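Local coordinates for hypothetical protein PH1819 (Pyrococcus horikoshii, PDB 2EEN) that is of unknown function but carries a CYTH domain of the class IV adenylyl cyclase-like group and so probably acts on phosphate-containing substrates such as nucleotides or polyphosphates, at residues 111-116 with 121-126; 19-24 with 158-163. All blocks are in the same frame, centred on the assembly; numbering follows the deposited sequence.

Interaction 1 (111-116 with 121-126); sequences REKYYV and TITLDE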
ATOM      1  N   ARG A 111       5.883 -12.091 -20.436  1.00 17.09           N
ATOM      2  CA  ARG A 111       6.109 -10.840 -21.138  1.00 18.68           C
ATOM      3  C   ARG A 111       7.568 -10.732 -21.532  1.00 20.13           C
ATOM      4  O   ARG A 111       8.453 -10.781 -20.680  1.00 19.50           O
ATOM      5  CB  ARG A 111       5.675  -9.673 -20.249  1.00 20.11           C
ATOM      6  CG  ARG A 111       6.158  -8.294 -20.705  1.00 22.63           C
ATOM      7  CD  ARG A 111       5.459  -7.177 -19.939  1.00 23.15           C
ATOM      8  NE  ARG A 111       4.071  -7.009 -20.374  1.00 22.52           N
ATOM      9  CZ  ARG A 111       3.193  -6.188 -19.806  1.00 25.41           C
ATOM     10  NH1 ARG A 111       3.544  -5.444 -18.760  1.00 26.37           N
ATOM     11  NH2 ARG A 111       1.961  -6.098 -20.293  1.00 20.67           N
ATOM     12  N   GLU A 112       7.811 -10.610 -22.831  1.00 18.93           N
ATOM     13  CA  GLU A 112       9.173 -10.462 -23.329  1.00 18.53           C
ATOM     14  C   GLU A 112       9.291  -8.981 -23.653  1.00 18.11           C
ATOM     15  O   GLU A 112       8.528  -8.468 -24.467  1.00 16.77           O
ATOM     16  CB  GLU A 112       9.405 -11.288 -24.588  1.00 20.01           C
ATOM     17  CG  GLU A 112       9.595 -12.778 -24.345  1.00 24.39           C
ATOM     18  CD  GLU A 112       9.738 -13.563 -25.639  1.00 27.87           C
ATOM     19  OE1 GLU A 112      10.354 -13.042 -26.594  1.00 29.01           O
ATOM     20  OE2 GLU A 112       9.245 -14.709 -25.703  1.00 30.52           O
ATOM     21  N   LYS A 113      10.239  -8.302 -23.014  1.00 16.25           N
ATOM     22  CA  LYS A 113      10.434  -6.870 -23.219  1.00 15.73           C
ATOM     23  C   LYS A 113      11.526  -6.584 -24.234  1.00 15.09           C
ATOM     24  O   LYS A 113      12.584  -7.215 -24.213  1.00 15.79           O
ATOM     25  CB  LYS A 113      10.802  -6.190 -21.902  1.00 18.91           C
ATOM     26  CG  LYS A 113       9.718  -6.191 -20.842  1.00 25.08           C
ATOM     27  CD  LYS A 113      10.186  -5.380 -19.638  1.00 27.86           C
ATOM     28  CE  LYS A 113       9.139  -5.313 -18.544  1.00 31.09           C
ATOM     29  NZ  LYS A 113       9.648  -4.533 -17.382  1.00 32.33           N
ATOM     30  N   TYR A 114      11.257  -5.619 -25.105  1.00 12.83           N
ATOM     31  CA  TYR A 114      12.188  -5.213 -26.148  1.00 14.27           C
ATOM     32  C   TYR A 114      12.407  -3.714 -26.157  1.00 13.04           C
ATOM     33  O   TYR A 114      11.477  -2.935 -25.969  1.00 16.24           O
ATOM     34  CB  TYR A 114      11.660  -5.649 -27.520  1.00 13.48           C
ATOM     35  CG  TYR A 114      11.676  -7.137 -27.688  1.00 17.24           C
ATOM     36  CD1 TYR A 114      10.662  -7.929 -27.141  1.00 15.75           C
ATOM     37  CD2 TYR A 114      12.756  -7.774 -28.303  1.00 17.58           C
ATOM     38  CE1 TYR A 114      10.730  -9.311 -27.194  1.00 18.35           C
ATOM     39  CE2 TYR A 114      12.831  -9.161 -28.356  1.00 19.90           C
ATOM     40  CZ  TYR A 114      11.814  -9.921 -27.796  1.00 19.31           C
ATOM     41  OH  TYR A 114      11.896 -11.296 -27.813  1.00 25.37           O
ATOM     42  N   TYR A 115      13.657  -3.314 -26.369  1.00 13.86           N
ATOM     43  CA  TYR A 115      14.016  -1.905 -26.435  1.00 13.94           C
ATOM     44  C   TYR A 115      13.724  -1.385 -27.844  1.00 14.19           C
ATOM     45  O   TYR A 115      14.240  -1.919 -28.817  1.00 15.26           O
ATOM     46  CB  TYR A 115      15.509  -1.744 -26.144  1.00 15.54           C
ATOM     47  CG  TYR A 115      16.013  -0.324 -26.281  1.00 14.35           C
ATOM     48  CD1 TYR A 115      15.974   0.558 -25.205  1.00 16.92           C
ATOM     49  CD2 TYR A 115      16.533   0.136 -27.490  1.00 16.20           C
ATOM     50  CE1 TYR A 115      16.447   1.865 -25.329  1.00 17.10           C
ATOM     51  CE2 TYR A 115      17.005   1.445 -27.622  1.00 15.19           C
ATOM     52  CZ  TYR A 115      16.959   2.294 -26.540  1.00 15.94           C
ATOM     53  OH  TYR A 115      17.435   3.578 -26.668  1.00 19.43           O
ATOM     54  N   VAL A 116      12.893  -0.352 -27.956  1.00 13.80           N
ATOM     55  CA  VAL A 116      12.571   0.220 -29.265  1.00 14.12           C
ATOM     56  C   VAL A 116      13.431   1.447 -29.505  1.00 15.46           C
ATOM     57  O   VAL A 116      14.161   1.528 -30.497  1.00 17.19           O
ATOM     58  CB  VAL A 116      11.089   0.608 -29.345  1.00 15.17           C
ATOM     59  CG1 VAL A 116      10.796   1.328 -30.663  1.00 19.69           C
ATOM     60  CG2 VAL A 116      10.246  -0.639 -29.236  1.00 16.82           C
ATOM     61  N   THR A 121       9.401   1.103 -25.000  1.00 14.28           N
ATOM     62  CA  THR A 121       9.549  -0.334 -24.877  1.00 15.19           C
ATOM     63  C   THR A 121       8.350  -1.090 -25.436  1.00 15.79           C
ATOM     64  O   THR A 121       7.216  -0.637 -25.333  1.00 15.48           O
ATOM     65  CB  THR A 121       9.720  -0.730 -23.389  1.00 19.98           C
ATOM     66  OG1 THR A 121      10.819  -0.002 -22.830  1.00 25.26           O
ATOM     67  CG2 THR A 121       9.988  -2.225 -23.253  1.00 23.07           C
ATOM     68  N   ILE A 122       8.623  -2.246 -26.023  1.00 14.89           N
ATOM     69  CA  ILE A 122       7.577  -3.102 -26.569  1.00 13.96           C
ATOM     70  C   ILE A 122       7.572  -4.402 -25.786  1.00 15.34           C
ATOM     71  O   ILE A 122       8.624  -4.916 -25.418  1.00 15.12           O
ATOM     72  CB  ILE A 122       7.841  -3.429 -28.053  1.00 16.27           C
ATOM     73  CG1 ILE A 122       7.205  -2.357 -28.931  1.00 17.78           C
ATOM     74  CG2 ILE A 122       7.294  -4.820 -28.407  1.00 17.44           C
ATOM     75  CD1 ILE A 122       7.576  -2.495 -30.383  1.00 16.43           C
ATOM     76  N   THR A 123       6.389  -4.942 -25.522  1.00 14.02           N
ATOM     77  CA  THR A 123       6.334  -6.209 -24.821  1.00 15.83           C
ATOM     78  C   THR A 123       5.508  -7.206 -25.603  1.00 16.08           C
ATOM     79  O   THR A 123       4.477  -6.858 -26.181  1.00 18.06           O
ATOM     80  CB  THR A 123       5.744  -6.057 -23.406  1.00 18.85           C
ATOM     81  OG1 THR A 123       4.400  -5.559 -23.485  1.00 20.31           O
ATOM     82  CG2 THR A 123       6.589  -5.095 -22.598  1.00 19.65           C
ATOM     83  N   LEU A 124       5.990  -8.440 -25.654  1.00 13.28           N
ATOM     84  CA  LEU A 124       5.267  -9.502 -26.335  1.00 14.58           C
ATOM     85  C   LEU A 124       4.631 -10.264 -25.188  1.00 15.76           C
ATOM     86  O   LEU A 124       5.329 -10.858 -24.368  1.00 16.54           O
ATOM     87  CB  LEU A 124       6.219 -10.409 -27.107  1.00 17.09           C
ATOM     88  CG  LEU A 124       7.112  -9.707 -28.129  1.00 16.87           C
ATOM     89  CD1 LEU A 124       7.865 -10.765 -28.915  1.00 17.40           C
ATOM     90  CD2 LEU A 124       6.270  -8.826 -29.053  1.00 18.29           C
ATOM     91  N   ASP A 125       3.304 -10.223 -25.125  1.00 14.86           N
ATOM     92  CA  ASP A 125       2.574 -10.876 -24.045  1.00 15.55           C
ATOM     93  C   ASP A 125       1.844 -12.143 -24.454  1.00 13.50           C
ATOM     94  O   ASP A 125       1.150 -12.168 -25.459  1.00 16.63           O
ATOM     95  CB  ASP A 125       1.532  -9.923 -23.453  1.00 15.89           C
ATOM     96  CG  ASP A 125       2.134  -8.667 -22.865  1.00 19.44           C
ATOM     97  OD1 ASP A 125       3.370  -8.607 -22.670  1.00 22.14           O
ATOM     98  OD2 ASP A 125       1.352  -7.737 -22.582  1.00 18.30           O
ATOM     99  N   GLU A 126       2.012 -13.197 -23.661  1.00 13.87           N
ATOM    100  CA  GLU A 126       1.304 -14.457 -23.887  1.00 14.35           C
ATOM    101  C   GLU A 126       0.454 -14.546 -22.631  1.00 12.94           C
ATOM    102  O   GLU A 126       0.946 -14.921 -21.572  1.00 14.16           O
ATOM    103  CB  GLU A 126       2.274 -15.637 -23.943  1.00 17.72           C
ATOM    104  CG  GLU A 126       1.596 -16.967 -24.206  1.00 24.53           C
ATOM    105  CD  GLU A 126       1.011 -17.057 -25.604  1.00 27.58           C
ATOM    106  OE1 GLU A 126       1.798 -17.051 -26.575  1.00 29.86           O
ATOM    107  OE2 GLU A 126      -0.229 -17.132 -25.737  1.00 26.90           O
TER

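Interaction 2 (19-24 with 158-163); sequences RETFEF and RELGVE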
ATOM      1  N   ARG A  19      11.344  -9.769 -32.493  1.00 23.75           N
ATOM      2  CA  ARG A  19      12.599 -10.389 -32.088  1.00 27.13           C
ATOM      3  C   ARG A  19      13.721 -10.112 -33.080  1.00 28.31           C
ATOM      4  O   ARG A  19      14.896 -10.063 -32.703  1.00 28.92           O
ATOM      5  CB  ARG A  19      12.421 -11.900 -31.920  1.00 26.94           C
ATOM      6  CG  ARG A  19      11.396 -12.297 -30.872  1.00 28.03           C
ATOM      7  CD  ARG A  19      11.505 -13.775 -30.534  1.00 32.28           C
ATOM      8  NE  ARG A  19      10.443 -14.214 -29.635  1.00 34.02           N
ATOM      9  CZ  ARG A  19       9.301 -14.763 -30.037  1.00 35.62           C
ATOM     10  NH1 ARG A  19       9.068 -14.947 -31.331  1.00 36.68           N
ATOM     11  NH2 ARG A  19       8.392 -15.122 -29.145  1.00 36.47           N
ATOM     12  N   GLU A  20      13.353  -9.920 -34.342  1.00 29.27           N
ATOM     13  CA  GLU A  20      14.322  -9.647 -35.401  1.00 31.08           C
ATOM     14  C   GLU A  20      14.461  -8.153 -35.703  1.00 31.01           C
ATOM     15  O   GLU A  20      15.178  -7.764 -36.625  1.00 32.71           O
ATOM     16  CB  GLU A  20      13.913 -10.392 -36.676  1.00 34.78           C
ATOM     17  CG  GLU A  20      13.930 -11.912 -36.547  1.00 39.47           C
ATOM     18  CD  GLU A  20      15.336 -12.491 -36.565  1.00 42.69           C
ATOM     19  OE1 GLU A  20      16.194 -12.001 -35.801  1.00 46.29           O
ATOM     20  OE2 GLU A  20      15.581 -13.442 -37.339  1.00 45.56           O
ATOM     21  N   THR A  21      13.789  -7.310 -34.927  1.00 27.92           N
ATOM     22  CA  THR A  21      13.858  -5.871 -35.161  1.00 25.68           C
ATOM     23  C   THR A  21      14.412  -5.101 -33.973  1.00 24.99           C
ATOM     24  O   THR A  21      15.074  -4.074 -34.136  1.00 25.73           O
ATOM     25  CB  THR A  21      12.466  -5.283 -35.466  1.00 26.65           C
ATOM     26  OG1 THR A  21      11.918  -5.915 -36.626  1.00 26.18           O
ATOM     27  CG2 THR A  21      12.563  -3.782 -35.700  1.00 26.49           C
ATOM     28  N   PHE A  22      14.140  -5.601 -32.776  1.00 22.63           N
ATOM     29  CA  PHE A  22      14.569  -4.907 -31.578  1.00 20.49           C
ATOM     30  C   PHE A  22      15.406  -5.706 -30.608  1.00 18.33           C
ATOM     31  O   PHE A  22      15.349  -6.931 -30.552  1.00 20.09           O
ATOM     32  CB  PHE A  22      13.343  -4.376 -30.836  1.00 20.66           C
ATOM     33  CG  PHE A  22      12.478  -3.478 -31.663  1.00 20.20           C
ATOM     34  CD1 PHE A  22      12.928  -2.219 -32.050  1.00 21.00           C
ATOM     35  CD2 PHE A  22      11.207  -3.888 -32.056  1.00 22.15           C
ATOM     36  CE1 PHE A  22      12.123  -1.376 -32.817  1.00 23.45           C
ATOM     37  CE2 PHE A  22      10.398  -3.058 -32.818  1.00 22.39           C
ATOM     38  CZ  PHE A  22      10.855  -1.800 -33.201  1.00 23.28           C
ATOM     39  N   GLU A  23      16.174  -4.961 -29.827  1.00 18.57           N
ATOM     40  CA  GLU A  23      17.045  -5.487 -28.801  1.00 19.48           C
ATOM     41  C   GLU A  23      16.190  -6.130 -27.715  1.00 18.86           C
ATOM     42  O   GLU A  23      15.283  -5.489 -27.174  1.00 18.59           O
ATOM     43  CB  GLU A  23      17.837  -4.326 -28.202  1.00 20.84           C
ATOM     44  CG  GLU A  23      18.824  -4.698 -27.127  1.00 26.10           C
ATOM     45  CD  GLU A  23      20.206  -4.946 -27.683  1.00 29.52           C
ATOM     46  OE1 GLU A  23      20.338  -5.120 -28.916  1.00 30.68           O
ATOM     47  OE2 GLU A  23      21.159  -4.968 -26.881  1.00 32.15           O
ATOM     48  N   PHE A  24      16.472  -7.391 -27.409  1.00 18.76           N
ATOM     49  CA  PHE A  24      15.749  -8.106 -26.367  1.00 19.29           C
ATOM     50  C   PHE A  24      16.304  -7.627 -25.038  1.00 20.03           C
ATOM     51  O   PHE A  24      17.519  -7.523 -24.861  1.00 21.02           O
ATOM     52  CB  PHE A  24      15.961  -9.620 -26.506  1.00 19.28           C
ATOM     53  CG  PHE A  24      15.414 -10.425 -25.354  1.00 19.64           C
ATOM     54  CD1 PHE A  24      14.050 -10.432 -25.071  1.00 20.14           C
ATOM     55  CD2 PHE A  24      16.265 -11.184 -24.558  1.00 22.45           C
ATOM     56  CE1 PHE A  24      13.542 -11.183 -24.012  1.00 21.34           C
ATOM     57  CE2 PHE A  24      15.766 -11.940 -23.496  1.00 21.93           C
ATOM     58  CZ  PHE A  24      14.401 -11.939 -23.224  1.00 20.78           C
ATOM     59  N   ARG A 158       1.981  -0.537 -35.885  1.00 20.02           N
ATOM     60  CA  ARG A 158       1.427  -0.833 -37.200  1.00 20.48           C
ATOM     61  C   ARG A 158       2.539  -1.225 -38.167  1.00 20.20           C
ATOM     62  O   ARG A 158       2.341  -2.065 -39.048  1.00 20.20           O
ATOM     63  CB  ARG A 158       0.626   0.362 -37.728  1.00 20.51           C
ATOM     64  CG  ARG A 158      -0.746   0.474 -37.075  1.00 21.27           C
ATOM     65  CD  ARG A 158      -1.633   1.512 -37.735  1.00 21.63           C
ATOM     66  NE  ARG A 158      -3.011   1.355 -37.281  1.00 24.64           N
ATOM     67  CZ  ARG A 158      -3.802   0.347 -37.643  1.00 25.06           C
ATOM     68  NH1 ARG A 158      -3.359  -0.589 -38.472  1.00 21.66           N
ATOM     69  NH2 ARG A 158      -5.033   0.263 -37.155  1.00 25.21           N
ATOM     70  N   GLU A 159       3.721  -0.645 -37.985  1.00 20.87           N
ATOM     71  CA  GLU A 159       4.845  -0.975 -38.849  1.00 21.90           C
ATOM     72  C   GLU A 159       5.341  -2.393 -38.582  1.00 22.71           C
ATOM     73  O   GLU A 159       6.081  -2.962 -39.389  1.00 24.71           O
ATOM     74  CB  GLU A 159       5.982   0.023 -38.650  1.00 22.91           C
ATOM     75  CG  GLU A 159       5.665   1.411 -39.182  1.00 27.72           C
ATOM     76  CD  GLU A 159       5.733   1.548 -40.706  1.00 31.01           C
ATOM     77  OE1 GLU A 159       6.070   0.580 -41.430  1.00 33.43           O
ATOM     78  OE2 GLU A 159       5.473   2.676 -41.172  1.00 36.04           O
ATOM     79  N   LEU A 160       4.929  -2.960 -37.452  1.00 21.50           N
ATOM     80  CA  LEU A 160       5.313  -4.320 -37.087  1.00 22.10           C
ATOM     81  C   LEU A 160       4.264  -5.331 -37.530  1.00 22.91           C
ATOM     82  O   LEU A 160       4.490  -6.539 -37.471  1.00 24.15           O
ATOM     83  CB  LEU A 160       5.511  -4.419 -35.579  1.00 23.81           C
ATOM     84  CG  LEU A 160       6.727  -3.663 -35.047  1.00 23.11           C
ATOM     85  CD1 LEU A 160       6.663  -3.608 -33.525  1.00 24.59           C
ATOM     86  CD2 LEU A 160       8.005  -4.340 -35.526  1.00 24.38           C
ATOM     87  N   GLY A 161       3.113  -4.835 -37.965  1.00 23.79           N
ATOM     88  CA  GLY A 161       2.062  -5.722 -38.421  1.00 24.04           C
ATOM     89  C   GLY A 161       0.812  -5.738 -37.566  1.00 25.16           C
ATOM     90  O   GLY A 161      -0.138  -6.462 -37.868  1.00 24.30           O
ATOM     91  N   VAL A 162       0.795  -4.946 -36.500  1.00 24.14           N
ATOM     92  CA  VAL A 162      -0.369  -4.895 -35.623  1.00 25.19           C
ATOM     93  C   VAL A 162      -1.522  -4.198 -36.337  1.00 26.23           C
ATOM     94  O   VAL A 162      -1.367  -3.085 -36.837  1.00 24.88           O
ATOM     95  CB  VAL A 162      -0.048  -4.139 -34.320  1.00 26.19           C
ATOM     96  CG1 VAL A 162      -1.234  -4.203 -33.375  1.00 27.79           C
ATOM     97  CG2 VAL A 162       1.182  -4.751 -33.664  1.00 27.07           C
ATOM     98  N   GLU A 163      -2.678  -4.856 -36.372  1.00 27.50           N
ATOM     99  CA  GLU A 163      -3.858  -4.314 -37.046  1.00 29.28           C
ATOM    100  C   GLU A 163      -5.018  -4.001 -36.110  1.00 29.92           C
ATOM    101  O   GLU A 163      -5.712  -3.000 -36.283  1.00 28.72           O
ATOM    102  CB  GLU A 163      -4.344  -5.296 -38.111  1.00 31.56           C
ATOM    103  CG  GLU A 163      -3.372  -5.530 -39.245  1.00 34.71           C
ATOM    104  CD  GLU A 163      -3.846  -6.617 -40.186  1.00 38.15           C
ATOM    105  OE1 GLU A 163      -5.020  -6.562 -40.613  1.00 41.72           O
ATOM    106  OE2 GLU A 163      -3.048  -7.524 -40.499  1.00 40.20           O
TER

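Interaction 1 (111-116 with 121-126)
T121 opens the contact by laying its methyl CG2 against the carbonyl of Y114, 3.2 Å from CG2 to O, while its backbone stands opposite Y115 in a non-hydrogen-bonded pair. At I122 the strands are bonded both ways: its N donates to Y114 O, and Y114 N donates to I122 O over 2.7 Å. The I122 side chain runs obliquely across V116, and its CD1 presses on V116 CG2 at 3.4 Å, closer than carbon atoms usually pack. On the other face of the sheet T123 CG2 packs against the aliphatic part of R111, at CG and CD. The same methyl, T123 CG2, lies 3.8 Å from K113 CG, the two side chains running alongside each other; the lysine then continues, fully extended, to a salt bridge with E28. These pairs belong to the antiparallel hairpin of strands 102-117 and 120-127, adjacent members of the large sheet of the CYTH fold. L124 forms the second doubly bonded pair, with E112. The L124 and Y114 side chains cross at about a right angle, CD1 of L124 coming obliquely to within 3.6 Å of Y114 CE1. Beyond it the tyrosine OH donates to E112 OE1 over 2.6 Å, an oxygen that lies in the ring plane and also pairs with R19. D125 closes the series with a side-on, two-nitrogen salt bridge. R111 NE donates to OD1 of D125 at 2.9 Å and R111 NH2 to its OD2, both almost straight and both syn, with guanidinium and carboxylate 29° apart; this paired grip fixes the carboxylate's rotation. A bend at chi3 (-74°) in the otherwise extended arginine turns this edge to the acid. D125 OD2 has a further partner in Y170 OH, and T123 OG1 gives OD1 a weak bond.

Interaction 2 (19-24 with 158-163)
L160, in the last turn of helix 146-160, reaches across to F22, which sits in the link between helix 12-19 and strand 23-36. The helix ends in a Schellman motif: G161 leaves helical geometry with a positive phi of 114°, and its N bonds back to R158 O. Thus the contact joins a helix terminus to a helix-strand connection beside the sheet of the CYTH domain, between elements far apart in sequence. It rests on apolar side chains, with no hydrogen bond between the two segments. L160 holds CG beside its own backbone N and anti to the carbonyl carbon (chi1 -69°), and with chi2 extended its forked end is carried out toward the phenylalanine. Both methyls of the fork share a single ring atom: CD2 lies 3.8 Å from F22 CE2, and CD1 is equally near that carbon. CD1 comes up to the ring edge in its plane, whereas CD2 approaches obliquely, and the two side chains cross at a slant. F22 likewise keeps CG beside its backbone N (chi1 -57°), which sends the ring toward the leucine. One ring face is occupied by its sequence neighbour, the T21 methyl CG2 standing 3.5 Å above the plane over the ring centre. Further contacts of F22 with Y114, V116 and I122 place it against the sheet; L160 shares I122 with it and also touches K17 and V18 of helix 12-19. The T21 hydroxyl is taken up by K17 O, a bond back to helix 12-19 that fixes how the threonine is turned. The nearest T21 comes to the leucine is OG1, 4.4 Å from L160 CD2.

In the fold
Interaction 1 is buried and holds neighbouring strands by backbone bonds, an arginine-aspartate salt bridge and apolar pairs; interaction 2 is smaller, only partly buried and without a hydrogen bond between its segments, essentially one phenylalanine-leucine contact, nearer the periphery of the chain. Their centres lie about 10 Å apart, and 111-116 with 121-126 is nested along the chain within the long excursion between 19-24 and 158-163. They meet directly where Y115 N probably bonds to E23 O, strand 23-36 being the next neighbour of 102-117 in the sheet. I122 is common to the surroundings of both.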